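Local coordinates for protein SAS-6 (Leishmania major, PDB 4CKM) that probably builds the hub of the centriolar cartwheel at the basal body, this piece being the N-terminal head domain, at residues Leu40-Val45 with Gly62-Thr67. Sequence-based numbering, arbitrary orientation.
Sequences LLETTV and GVYVRT
Val63 lies against three side chains of the neighbouring strand at once, and a single methyl, CG1, does nearly all the touching. With chi1 at 70° this branch sits between the backbone N and the carbonyl carbon, which brings it 3.5 Å from Thr43 CG2, a tight fit between two side chains running side by side. Leu41 CD2 reaches the same Val63 CG1 at 3.9 Å, and Val45 CG2, two residues past Thr43, approaches this methyl at 4.1 Å. Backbone bonds close the Thr43–Val63 pair in both directions, Val63 N to Thr43 O at 2.9 Å being nearly straight at the hydrogen (166°). Next along, Val65 N donates to Leu41 O. The regular ladder then gives way to a classic beta bulge: Val65 O takes a firm bond from Leu40 N (2.9 Å) and a weak one from Leu41 N (3.4 Å). At the bulge itself, Leu40 CD1 meets Thr67 CG2. On the face opposite Leu41, Thr43 and Val63, Glu42 OE1 stands at the edge of the Tyr64 ring, 3.9 Å from CE1, while Arg66 NH1 donates to Tyr64 OH. In this first hairpin of the SAS-6 head domain, of the XRCC4 N-terminal clan, backbone bonds fix the register, the bulge shifts it at Leu40, and the methyl contacts of Val63 complete a mainly apolar face, where Leu41 and Thr43 touch helix 117-130, as Val45 also does.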
ATOM      1  N   LEU A  40      10.778   0.573  24.191  1.00 38.19           N
ATOM      2  CA  LEU A  40       9.879   1.688  23.908  1.00 38.47           C
ATOM      3  C   LEU A  40       8.416   1.256  24.000  1.00 36.30           C
ATOM      4  O   LEU A  40       7.550   2.095  24.057  1.00 37.99           O
ATOM      5  CB  LEU A  40      10.134   2.256  22.518  1.00 38.96           C
ATOM      6  CG  LEU A  40      11.529   2.799  22.209  1.00 41.36           C
ATOM      7  CD1 LEU A  40      11.586   3.279  20.766  1.00 42.92           C
ATOM      8  CD2 LEU A  40      11.894   3.934  23.141  1.00 40.84           C
ATOM      9  N   LEU A  41       8.150  -0.044  23.977  1.00 35.81           N
ATOM     10  CA  LEU A  41       6.796  -0.539  23.978  1.00 36.35           C
ATOM     11  C   LEU A  41       6.789  -1.988  24.277  1.00 36.95           C
ATOM     12  O   LEU A  41       7.532  -2.751  23.677  1.00 37.01           O
ATOM     13  CB  LEU A  41       6.111  -0.343  22.633  1.00 39.49           C
ATOM     14  CG  LEU A  41       4.612  -0.691  22.680  1.00 39.84           C
ATOM     15  CD1 LEU A  41       3.833   0.369  23.439  1.00 39.08           C
ATOM     16  CD2 LEU A  41       4.035  -0.855  21.284  1.00 41.14           C
ATOM     17  N   GLU A  42       5.929  -2.356  25.218  1.00 38.96           N
ATOM     18  CA  GLU A  42       5.673  -3.728  25.562  1.00 42.25           C
ATOM     19  C   GLU A  42       4.190  -3.756  25.921  1.00 44.37           C
ATOM     20  O   GLU A  42       3.783  -3.189  26.926  1.00 43.46           O
ATOM     21  CB  GLU A  42       6.545  -4.122  26.746  1.00 45.88           C
ATOM     22  CG  GLU A  42       6.363  -5.566  27.180  1.00 52.34           C
ATOM     23  CD  GLU A  42       7.509  -6.081  28.040  1.00 58.47           C
ATOM     24  OE1 GLU A  42       8.339  -5.274  28.519  1.00 62.15           O
ATOM     25  OE2 GLU A  42       7.587  -7.311  28.230  1.00 66.08           O
ATOM     26  N   THR A  43       3.367  -4.357  25.076  1.00 43.52           N
ATOM     27  CA  THR A  43       1.933  -4.255  25.258  1.00 41.25           C
ATOM     28  C   THR A  43       1.233  -5.375  24.538  1.00 42.75           C
ATOM     29  O   THR A  43       1.886  -6.282  24.000  1.00 42.57           O
ATOM     30  CB  THR A  43       1.407  -2.868  24.806  1.00 43.44           C
ATOM     31  OG1 THR A  43       0.068  -2.694  25.253  1.00 45.73           O
ATOM     32  CG2 THR A  43       1.437  -2.687  23.296  1.00 43.38           C
ATOM     33  N   THR A  44      -0.096  -5.334  24.564  1.00 40.65           N
ATOM     34  CA  THR A  44      -0.909  -6.342  23.906  1.00 38.59           C
ATOM     35  C   THR A  44      -1.803  -5.665  22.909  1.00 36.34           C
ATOM     36  O   THR A  44      -2.255  -4.543  23.127  1.00 36.38           O
ATOM     37  CB  THR A  44      -1.700  -7.150  24.929  1.00 43.06           C
ATOM     38  OG1 THR A  44      -0.753  -7.847  25.743  1.00 47.56           O
ATOM     39  CG2 THR A  44      -2.597  -8.199  24.251  1.00 43.03           C
ATOM     40  N   VAL A  45      -1.986  -6.299  21.759  1.00 34.63           N
ATOM     41  CA  VAL A  45      -2.802  -5.711  20.703  1.00 34.32           C
ATOM     42  C   VAL A  45      -3.575  -6.811  20.042  1.00 32.73           C
ATOM     43  O   VAL A  45      -3.113  -7.948  19.993  1.00 30.88           O
ATOM     44  CB  VAL A  45      -1.966  -4.999  19.618  1.00 35.55           C
ATOM     45  CG1 VAL A  45      -1.440  -3.693  20.132  1.00 36.92           C
ATOM     46  CG2 VAL A  45      -0.806  -5.876  19.165  1.00 37.80           C
ATOM     47  N   GLY A  62       1.235 -10.149  22.003  1.00 32.36           N
ATOM     48  CA  GLY A  62       2.217  -9.266  22.627  1.00 32.94           C
ATOM     49  C   GLY A  62       3.033  -8.573  21.535  1.00 35.11           C
ATOM     50  O   GLY A  62       3.468  -9.195  20.560  1.00 34.11           O
ATOM     51  N   VAL A  63       3.248  -7.286  21.694  1.00 33.24           N
ATOM     52  CA  VAL A  63       4.109  -6.598  20.797  1.00 35.16           C
ATOM     53  C   VAL A  63       5.152  -5.853  21.596  1.00 38.05           C
ATOM     54  O   VAL A  63       4.846  -5.272  22.646  1.00 37.08           O
ATOM     55  CB  VAL A  63       3.328  -5.654  19.872  1.00 36.77           C
ATOM     56  CG1 VAL A  63       2.782  -4.466  20.629  1.00 36.96           C
ATOM     57  CG2 VAL A  63       4.226  -5.172  18.750  1.00 39.47           C
ATOM     58  N   TYR A  64       6.377  -5.854  21.073  1.00 37.94           N
ATOM     59  CA  TYR A  64       7.540  -5.397  21.816  1.00 40.08           C
ATOM     60  C   TYR A  64       8.495  -4.683  20.867  1.00 38.85           C
ATOM     61  O   TYR A  64       8.889  -5.220  19.837  1.00 38.35           O
ATOM     62  CB  TYR A  64       8.195  -6.626  22.458  1.00 44.06           C
ATOM     63  CG  TYR A  64       9.461  -6.405  23.269  1.00 48.80           C
ATOM     64  CD1 TYR A  64       9.401  -6.004  24.606  1.00 53.12           C
ATOM     65  CD2 TYR A  64      10.712  -6.655  22.721  1.00 53.20           C
ATOM     66  CE1 TYR A  64      10.552  -5.832  25.356  1.00 53.63           C
ATOM     67  CE2 TYR A  64      11.869  -6.489  23.466  1.00 53.29           C
ATOM     68  CZ  TYR A  64      11.781  -6.078  24.774  1.00 55.05           C
ATOM     69  OH  TYR A  64      12.921  -5.910  25.495  1.00 55.98           O
ATOM     70  N   VAL A  65       8.826  -3.447  21.184  1.00 38.31           N
ATOM     71  CA  VAL A  65       9.734  -2.671  20.365  1.00 38.17           C
ATOM     72  C   VAL A  65      10.870  -2.200  21.264  1.00 38.57           C
ATOM     73  O   VAL A  65      10.627  -1.577  22.305  1.00 39.30           O
ATOM     74  CB  VAL A  65       9.039  -1.450  19.708  1.00 36.48           C
ATOM     75  CG1 VAL A  65      10.033  -0.632  18.900  1.00 34.69           C
ATOM     76  CG2 VAL A  65       7.884  -1.874  18.820  1.00 36.92           C
ATOM     77  N   ARG A  66      12.099  -2.506  20.857  1.00 39.46           N
ATOM     78  CA  ARG A  66      13.304  -2.126  21.608  1.00 44.09           C
ATOM     79  C   ARG A  66      14.387  -1.581  20.672  1.00 41.99           C
ATOM     80  O   ARG A  66      14.554  -2.080  19.554  1.00 39.99           O
ATOM     81  CB  ARG A  66      13.855  -3.339  22.363  1.00 49.35           C
ATOM     82  CG  ARG A  66      15.029  -3.029  23.284  1.00 59.20           C
ATOM     83  CD  ARG A  66      15.494  -4.275  24.037  1.00 64.97           C
ATOM     84  NE  ARG A  66      16.185  -5.243  23.173  1.00 74.59           N
ATOM     85  CZ  ARG A  66      16.270  -6.565  23.392  1.00 79.61           C
ATOM     86  NH1 ARG A  66      15.690  -7.137  24.449  1.00 81.02           N
ATOM     87  NH2 ARG A  66      16.932  -7.336  22.533  1.00 78.14           N
ATOM     88  N   THR A  67      15.087  -0.540  21.124  1.00 40.11           N
ATOM     89  CA  THR A  67      16.281  -0.033  20.448  1.00 42.19           C
ATOM     90  C   THR A  67      17.503  -0.490  21.210  1.00 41.40           C
ATOM     91  O   THR A  67      17.485  -0.537  22.434  1.00 40.88           O
ATOM     92  CB  THR A  67      16.333   1.505  20.401  1.00 43.74           C
ATOM     93  OG1 THR A  67      16.381   2.030  21.733  1.00 44.71           O
ATOM     94  CG2 THR A  67      15.114   2.062  19.682  1.00 46.11           C
TER